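Side-chain contacts in sensor protein (Vibrio cholerae, PDB 3BY9), which senses C4-dicarboxylates such as succinate through this domain of the histidine kinase DctB, which probably relays the signal by ATP-dependent phosphorylation of histidine: residues 175-180 with 248-253; 168-173 with 202-207. All coordinates share one frame; numbering follows the deposited sequence. Where two conformers were deposited one is given.

Interaction 1. Residues 175-180 with 248-253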
ATOM      1  N   VAL A 175     -10.214  -0.942   5.290  1.00 10.41           N
ATOM      2  CA  VAL A 175      -9.400  -2.166   5.277  1.00 10.29           C
ATOM      3  C   VAL A 175      -8.684  -2.277   3.937  1.00 13.02           C
ATOM      4  O   VAL A 175      -9.316  -2.445   2.901  1.00 14.31           O
ATOM      5  CB  VAL A 175     -10.309  -3.399   5.535  1.00 12.02           C
ATOM      6  CG1 VAL A 175      -9.491  -4.669   5.427  1.00 10.78           C
ATOM      7  CG2 VAL A 175     -10.885  -3.300   6.972  1.00 11.79           C
ATOM      8  N   PHE A 176      -7.344  -2.138   3.960  1.00 10.16           N
ATOM      9  CA  PHE A 176      -6.533  -2.194   2.744  1.00 11.65           C
ATOM     10  C   PHE A 176      -5.902  -3.578   2.550  1.00 13.78           C
ATOM     11  O   PHE A 176      -5.649  -3.960   1.415  1.00 11.68           O
ATOM     12  CB  PHE A 176      -5.435  -1.129   2.800  1.00 14.51           C
ATOM     13  CG  PHE A 176      -4.586  -1.116   1.596  1.00 17.32           C
ATOM     14  CD1 PHE A 176      -5.135  -0.801   0.366  1.00 15.46           C
ATOM     15  CD2 PHE A 176      -3.265  -1.492   1.675  1.00 19.09           C
ATOM     16  CE1 PHE A 176      -4.367  -0.862  -0.812  1.00 17.87           C
ATOM     17  CE2 PHE A 176      -2.474  -1.562   0.512  1.00 15.78           C
ATOM     18  CZ  PHE A 176      -3.035  -1.246  -0.730  1.00 16.37           C
HETATM   19  N   MSE A 177      -5.616  -4.304   3.651  1.00 13.08           N
HETATM   20  CA  MSE A 177      -5.099  -5.694   3.573  1.00 10.08           C
HETATM   21  C   MSE A 177      -5.896  -6.477   4.595  1.00  9.75           C
HETATM   22  O   MSE A 177      -6.318  -5.930   5.589  1.00  8.92           O
HETATM   23  CB  MSE A 177      -3.601  -5.779   3.923  1.00 14.57           C
HETATM   24  CG  MSE A 177      -2.779  -5.197   2.809  1.00 14.61           C
HETATM   25 SE   MSE A 177      -0.880  -5.433   3.129  1.00 21.39          SE
HETATM   26  CE  MSE A 177      -0.625  -4.264   4.527  1.00 14.06           C
ATOM     27  N   SER A 178      -6.079  -7.773   4.361  1.00  8.44           N
ATOM     28  CA  SER A 178      -6.825  -8.542   5.361  1.00  8.04           C
ATOM     29  C   SER A 178      -6.655 -10.037   5.082  1.00 12.17           C
ATOM     30  O   SER A 178      -6.389 -10.420   3.948  1.00 11.86           O
ATOM     31  CB  SER A 178      -8.295  -8.236   5.211  1.00 11.80           C
ATOM     32  OG  SER A 178      -9.040  -9.000   6.176  1.00 15.08           O
ATOM     33  N   SER A 179      -6.791 -10.861   6.124  1.00  8.23           N
ATOM     34  CA  SER A 179      -6.807 -12.301   5.897  1.00 10.20           C
ATOM     35  C   SER A 179      -8.230 -12.723   5.474  1.00 11.73           C
ATOM     36  O   SER A 179      -8.451 -13.894   5.135  1.00 11.51           O
ATOM     37  CB  SER A 179      -6.336 -13.055   7.156  1.00 11.58           C
ATOM     38  OG  SER A 179      -7.155 -12.792   8.317  1.00  9.71           O
ATOM     39  N   GLN A 180      -9.208 -11.809   5.497  1.00 11.46           N
ATOM     40  CA  GLN A 180     -10.585 -12.107   5.023  1.00 13.96           C
ATOM     41  C   GLN A 180     -10.760 -11.124   3.849  1.00 13.01           C
ATOM     42  O   GLN A 180     -11.073  -9.953   4.007  1.00 13.26           O
ATOM     43  CB  GLN A 180     -11.625 -11.911   6.149  1.00 13.97           C
ATOM     44  CG  GLN A 180     -13.089 -11.788   5.696  1.00 30.96           C
ATOM     45  CD  GLN A 180     -13.541 -12.841   4.670  1.00 21.24           C
ATOM     46  OE1 GLN A 180     -13.172 -12.789   3.500  1.00 26.10           O
ATOM     47  NE2 GLN A 180     -14.366 -13.780   5.110  1.00 21.06           N
ATOM     48  N   LEU A 248       4.156   3.749   7.766  1.00 21.91           N
ATOM     49  CA  LEU A 248       3.380   3.157   6.675  1.00 22.78           C
ATOM     50  C   LEU A 248       1.984   3.722   6.564  1.00 20.08           C
ATOM     51  O   LEU A 248       1.254   3.425   5.621  1.00 21.26           O
ATOM     52  CB  LEU A 248       3.248   1.642   6.900  1.00 20.09           C
ATOM     53  CG  LEU A 248       4.556   0.935   7.187  1.00 13.99           C
ATOM     54  CD1 LEU A 248       4.270  -0.566   7.286  1.00 23.70           C
ATOM     55  CD2 LEU A 248       5.600   1.224   6.037  1.00 20.63           C
ATOM     56  N   ALA A 249       1.634   4.541   7.539  1.00 19.69           N
ATOM     57  CA  ALA A 249       0.325   5.149   7.630  1.00 21.79           C
ATOM     58  C   ALA A 249      -0.751   4.064   7.597  1.00 17.04           C
ATOM     59  O   ALA A 249      -1.802   4.205   6.956  1.00 16.45           O
ATOM     60  CB  ALA A 249       0.107   6.213   6.527  1.00 20.85           C
ATOM     61  N   LEU A 250      -0.449   2.952   8.279  0.50 16.16           N
ATOM     62  CA  LEU A 250      -1.356   1.790   8.413  0.50 11.36           C
ATOM     63  C   LEU A 250      -1.321   1.229   9.832  0.50 11.90           C
ATOM     64  O   LEU A 250      -0.271   1.236  10.480  0.50 16.56           O
ATOM     65  CB  LEU A 250      -0.952   0.651   7.480  0.50 13.79           C
ATOM     66  CG  LEU A 250      -1.229   0.792   5.985  0.50 15.35           C
ATOM     67  CD1 LEU A 250      -0.535  -0.354   5.228  0.50 16.29           C
ATOM     68  CD2 LEU A 250      -2.718   0.762   5.748  0.50 18.93           C
ATOM     69  N   THR A 251      -2.461   0.737  10.315  1.00 12.17           N
ATOM     70  CA  THR A 251      -2.509   0.139  11.657  1.00 10.73           C
ATOM     71  C   THR A 251      -2.825  -1.351  11.422  1.00 10.43           C
ATOM     72  O   THR A 251      -3.760  -1.669  10.712  1.00 12.43           O
ATOM     73  CB  THR A 251      -3.626   0.774  12.540  1.00 14.63           C
ATOM     74  OG1 THR A 251      -3.304   2.172  12.780  1.00 14.88           O
ATOM     75  CG2 THR A 251      -3.717   0.062  13.933  1.00 12.98           C
ATOM     76  N   ILE A 252      -2.039  -2.224  12.044  0.50  9.50           N
ATOM     77  CA  ILE A 252      -2.259  -3.677  11.927  0.50 10.08           C
ATOM     78  C   ILE A 252      -3.150  -4.084  13.101  0.50 10.86           C
ATOM     79  O   ILE A 252      -2.928  -3.653  14.234  0.50 11.03           O
ATOM     80  CB  ILE A 252      -0.939  -4.447  12.038  0.50 10.91           C
ATOM     81  CG1 ILE A 252       0.085  -3.868  11.054  0.50 11.42           C
ATOM     82  CG2 ILE A 252      -1.173  -5.930  11.792  0.50  9.82           C
ATOM     83  CD1 ILE A 252       1.466  -4.401  11.298  0.50 25.31           C
ATOM     84  N   ARG A 253      -4.155  -4.927  12.845  1.00 10.12           N
ATOM     85  CA  ARG A 253      -5.045  -5.334  13.923  1.00  8.34           C
ATOM     86  C   ARG A 253      -5.298  -6.801  13.870  1.00 12.05           C
ATOM     87  O   ARG A 253      -5.492  -7.344  12.772  1.00 10.21           O
ATOM     88  CB  ARG A 253      -6.390  -4.603  13.738  1.00  8.97           C
ATOM     89  CG  ARG A 253      -6.176  -3.064  13.551  1.00  9.99           C
ATOM     90  CD  ARG A 253      -7.537  -2.357  13.483  1.00 10.87           C
ATOM     91  NE  ARG A 253      -7.514  -0.900  13.236  1.00 12.17           N
ATOM     92  CZ  ARG A 253      -7.673  -0.005  14.211  1.00 13.51           C
ATOM     93  NH1 ARG A 253      -7.793  -0.411  15.479  1.00 13.89           N
ATOM     94  NH2 ARG A 253      -7.869   1.268  13.908  1.00 13.69           N
TER
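F176 and L250 meet through their side chains although their CA atoms lie 8.6 Å apart, a spacing too wide for adjacent strands. The chain between them in space is strand 165-169: T251 pairs with T169 on one flank, while F176 and M177 pair with A168 on the other. The two segments therefore join above the small side chain of A168, and this illustrates how large side chains of two segments reach past one alanine of the intervening strand to touch.

Both methyl groups of L250 take part. In the conformer described, one of two deposited, its CG sits beside the backbone N (chi1 -74°), and the two branches part toward different neighbours. CD1 approaches the terminal CE of selenomethionine M177 at 4.0 Å, and the two side chains cross at about a right angle. M177 runs extended as far as SE and then bends at chi3 (-70°), which turns the methyl group onto the leucine. The other branch, CD2, lies more loosely, 4.4 Å from CB of F176. The phenylalanine thus offers L250 the root of its side chain, while its ring goes on to meet F119 and L152. All three residues are buried, and what crosses is wholly apolar.

At M177 the chain turns a corner, and an ST turn follows in which Q180 N donates to S178 OG (2.9 Å). The pairing of two successive residues, F176 and M177, with the single A168 is a classic beta bulge, here on 165-169, an outermost strand of the antiparallel sheet, which pairs with 250-257 on its other side.

Interaction 2. Residues 168-173 with 202-207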
ATOM      1  N   ALA A 168      -5.375  -4.506   7.963  1.00  9.69           N
ATOM      2  CA  ALA A 168      -4.466  -3.345   8.009  1.00  9.53           C
ATOM      3  C   ALA A 168      -5.376  -2.225   7.599  1.00  9.75           C
ATOM      4  O   ALA A 168      -5.936  -2.244   6.494  1.00 10.92           O
ATOM      5  CB  ALA A 168      -3.319  -3.502   7.013  1.00 11.92           C
ATOM      6  N   THR A 169      -5.559  -1.233   8.479  1.00 10.11           N
ATOM      7  CA  THR A 169      -6.490  -0.131   8.185  1.00  9.27           C
ATOM      8  C   THR A 169      -5.795   1.218   7.971  1.00  9.75           C
ATOM      9  O   THR A 169      -4.765   1.485   8.572  1.00 12.38           O
ATOM     10  CB  THR A 169      -7.473   0.066   9.358  1.00  9.30           C
ATOM     11  OG1 THR A 169      -6.717   0.148  10.585  1.00 10.97           O
ATOM     12  CG2 THR A 169      -8.446  -1.122   9.471  1.00 12.75           C
ATOM     13  N   ASP A 170      -6.393   2.044   7.107  1.00 12.30           N
ATOM     14  CA  ASP A 170      -5.825   3.374   6.878  1.00 14.67           C
ATOM     15  C   ASP A 170      -6.459   4.342   7.875  1.00 14.18           C
ATOM     16  O   ASP A 170      -7.173   3.937   8.807  1.00 15.57           O
ATOM     17  CB  ASP A 170      -6.061   3.828   5.427  1.00 11.47           C
ATOM     18  CG  ASP A 170      -7.521   4.141   5.104  1.00 15.43           C
ATOM     19  OD1 ASP A 170      -8.385   4.249   6.000  1.00 12.78           O
ATOM     20  OD2 ASP A 170      -7.812   4.305   3.894  1.00 17.05           O
ATOM     21  N   ASP A 171      -6.197   5.642   7.689  1.00 18.96           N
ATOM     22  CA  ASP A 171      -6.744   6.622   8.623  1.00 21.73           C
ATOM     23  C   ASP A 171      -8.265   6.758   8.758  1.00 22.11           C
ATOM     24  O   ASP A 171      -8.734   7.283   9.783  1.00 24.04           O
ATOM     25  CB  ASP A 171      -6.128   7.993   8.350  1.00 25.08           C
ATOM     26  CG  ASP A 171      -4.654   8.023   8.655  1.00 31.83           C
ATOM     27  OD1 ASP A 171      -4.196   7.231   9.512  1.00 32.62           O
ATOM     28  OD2 ASP A 171      -3.945   8.855   8.041  1.00 43.53           O
ATOM     29  N   HIS A 172      -9.032   6.338   7.744  1.00 18.38           N
ATOM     30  CA  HIS A 172     -10.514   6.354   7.790  1.00 18.12           C
ATOM     31  C   HIS A 172     -11.036   4.979   8.178  1.00 20.19           C
ATOM     32  O   HIS A 172     -12.240   4.689   8.056  1.00 20.10           O
ATOM     33  CB  HIS A 172     -11.110   6.678   6.410  1.00 22.23           C
ATOM     34  CG  HIS A 172     -10.920   8.094   5.990  1.00 29.33           C
ATOM     35  ND1 HIS A 172     -11.606   9.139   6.573  1.00 37.58           N
ATOM     36  CD2 HIS A 172     -10.116   8.645   5.051  1.00 29.02           C
ATOM     37  CE1 HIS A 172     -11.234  10.275   6.005  1.00 31.77           C
ATOM     38  NE2 HIS A 172     -10.332  10.003   5.078  1.00 35.15           N
ATOM     39  N   GLN A 173     -10.119   4.118   8.629  1.00 16.52           N
ATOM     40  CA  GLN A 173     -10.401   2.754   8.994  1.00 15.97           C
ATOM     41  C   GLN A 173     -10.836   1.924   7.795  1.00 17.20           C
ATOM     42  O   GLN A 173     -11.590   0.950   7.926  1.00 17.78           O
ATOM     43  CB  GLN A 173     -11.438   2.652  10.148  1.00 18.77           C
ATOM     44  CG  GLN A 173     -11.208   3.614  11.304  1.00 17.66           C
ATOM     45  CD  GLN A 173      -9.823   3.498  11.968  1.00 25.16           C
ATOM     46  OE1 GLN A 173      -9.433   4.347  12.791  1.00 25.68           O
ATOM     47  NE2 GLN A 173      -9.082   2.464  11.621  1.00 13.37           N
ATOM     48  N   SER A 202      -9.623  11.520  -3.165  1.00 18.58           N
ATOM     49  CA  SER A 202      -8.194  11.141  -3.105  1.00 18.97           C
ATOM     50  C   SER A 202      -7.810  10.145  -4.165  1.00 19.38           C
ATOM     51  O   SER A 202      -6.625  10.096  -4.573  1.00 18.66           O
ATOM     52  CB  SER A 202      -7.823  10.536  -1.754  1.00 17.81           C
ATOM     53  OG  SER A 202      -8.302   9.188  -1.618  1.00 20.11           O
ATOM     54  N   GLN A 203      -8.787   9.360  -4.619  1.00 13.71           N
ATOM     55  CA  GLN A 203      -8.582   8.308  -5.605  1.00 14.32           C
ATOM     56  C   GLN A 203      -7.627   7.206  -5.149  1.00  9.49           C
ATOM     57  O   GLN A 203      -7.216   6.381  -5.979  1.00 12.08           O
ATOM     58  CB  GLN A 203      -8.126   8.880  -6.970  1.00 19.95           C
ATOM     59  CG  GLN A 203      -9.279   9.581  -7.751  1.00 24.21           C
ATOM     60  CD  GLN A 203     -10.315   8.615  -8.345  1.00 23.71           C
ATOM     61  OE1 GLN A 203     -10.021   7.798  -9.223  1.00 25.05           O
ATOM     62  NE2 GLN A 203     -11.551   8.720  -7.862  1.00 26.19           N
ATOM     63  N   GLN A 204      -7.367   7.165  -3.844  1.00 12.97           N
ATOM     64  CA  GLN A 204      -6.504   6.133  -3.269  1.00  9.79           C
ATOM     65  C   GLN A 204      -7.066   4.755  -3.593  1.00 14.31           C
ATOM     66  O   GLN A 204      -6.285   3.834  -3.852  1.00 11.61           O
ATOM     67  CB  GLN A 204      -6.388   6.297  -1.765  1.00  9.47           C
ATOM     68  CG  GLN A 204      -5.338   5.334  -1.119  1.00 12.38           C
ATOM     69  CD  GLN A 204      -4.883   5.845   0.229  1.00 16.28           C
ATOM     70  OE1 GLN A 204      -5.625   6.584   0.904  1.00 17.90           O
ATOM     71  NE2 GLN A 204      -3.674   5.457   0.654  1.00 13.17           N
ATOM     72  N   TYR A 205      -8.404   4.626  -3.581  1.00 12.93           N
ATOM     73  CA  TYR A 205      -9.063   3.355  -3.946  1.00 13.13           C
ATOM     74  C   TYR A 205      -9.919   3.587  -5.202  1.00 12.28           C
ATOM     75  O   TYR A 205     -10.965   2.939  -5.379  1.00 15.39           O
ATOM     76  CB  TYR A 205      -9.944   2.832  -2.795  1.00 13.90           C
ATOM     77  CG  TYR A 205      -9.186   2.780  -1.499  1.00 15.47           C
ATOM     78  CD1 TYR A 205      -8.043   1.972  -1.368  1.00 17.40           C
ATOM     79  CD2 TYR A 205      -9.524   3.604  -0.446  1.00 12.41           C
ATOM     80  CE1 TYR A 205      -7.268   2.005  -0.213  1.00 19.20           C
ATOM     81  CE2 TYR A 205      -8.775   3.645   0.689  1.00 14.04           C
ATOM     82  CZ  TYR A 205      -7.636   2.837   0.809  1.00 17.64           C
ATOM     83  OH  TYR A 205      -6.896   2.858   1.958  1.00 16.74           O
ATOM     84  N   LEU A 206      -9.433   4.453  -6.089  1.00 13.17           N
ATOM     85  CA  LEU A 206     -10.113   4.784  -7.333  1.00 12.00           C
ATOM     86  C   LEU A 206     -11.575   5.147  -7.014  1.00 18.09           C
ATOM     87  O   LEU A 206     -11.806   5.950  -6.077  1.00 14.43           O
ATOM     88  CB  LEU A 206     -10.021   3.634  -8.313  1.00 11.15           C
ATOM     89  CG  LEU A 206      -8.548   3.156  -8.524  1.00 11.90           C
ATOM     90  CD1 LEU A 206      -8.436   2.034  -9.531  1.00 12.95           C
ATOM     91  CD2 LEU A 206      -7.670   4.324  -8.954  1.00 14.84           C
ATOM     92  N   ASP A 207     -12.524   4.573  -7.771  1.00 16.59           N
ATOM     93  CA  ASP A 207     -13.960   4.853  -7.535  1.00 20.98           C
ATOM     94  C   ASP A 207     -14.644   3.723  -6.755  1.00 20.27           C
ATOM     95  O   ASP A 207     -15.868   3.484  -6.891  1.00 17.69           O
ATOM     96  CB  ASP A 207     -14.714   5.011  -8.858  1.00 22.75           C
ATOM     97  CG  ASP A 207     -14.210   6.151  -9.704  1.00 28.83           C
ATOM     98  OD1 ASP A 207     -13.810   7.189  -9.147  1.00 25.41           O
ATOM     99  OD2 ASP A 207     -14.264   6.023 -10.951  1.00 32.38           O
TER
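D170 and Y205 join an Asx turn to a loop by a single short hydrogen bond, an example of a buried carboxylate serving two parts of a fold at once. The turn directly follows strand 165-169 and coincides with a type I beta turn from D170 to Q173; the tyrosine lies in a second type I turn, from Q203 to L206, just after helix 193-202.

Followed outward, D170 starts with CB, 3.7 Å from OH of Y205. With CG held between the backbone N and the carbonyl carbon (chi1 70°), the carboxylate can serve its own turn and the tyrosine together. CG stands 3.5 Å from that same OH, and there the group divides. OD1 folds back on the local chain: H172 N donates to it at 2.8 Å, from well above the carboxylate plane, and V174 N donates as well. OD2 faces across the contact and accepts from Y205 OH at 2.6 Å, on its anti side and 32° out of plane.

The two side chains arrive from opposite directions, with carboxylate and ring planes 38° apart. OD2 lies at the edge of the ring, near its plane, and 3.4 Å from Y205 CE2. Three donors on one carboxylate probably spread its charge and favour the ionised form in this buried place. F119, of strand 116-121 in the other sheet, touches both D170 and Y205.

Q204, the preceding residue, covers part of the tyrosine. Its CG rests over one face of the Y205 ring, 3.9 Å above the plane and offset toward the rim, while its NE2 donates to the backbone O of F119.

The centres of the two interactions are 11 Å apart, and their segments alternate along the chain: 168-173, 175-180, 202-207, then 248-253. Strand 165-169 ties them together. It neighbours strand 250-257 in the four-stranded antiparallel sheet, with T251 O 2.9 Å from T169 N, and it pairs with strand 175-176, where F176 N lies 2.9 Å from A168 O. Side-chain packing of F176 on Y205 adds a direct bridge. Interaction 1 thus packs over one strand of this sheet, whereas interaction 2 links the turn after that strand to a loop bordering strand 116-121 of the five-stranded sheet, near residues that bind succinate in a related structure of this protein.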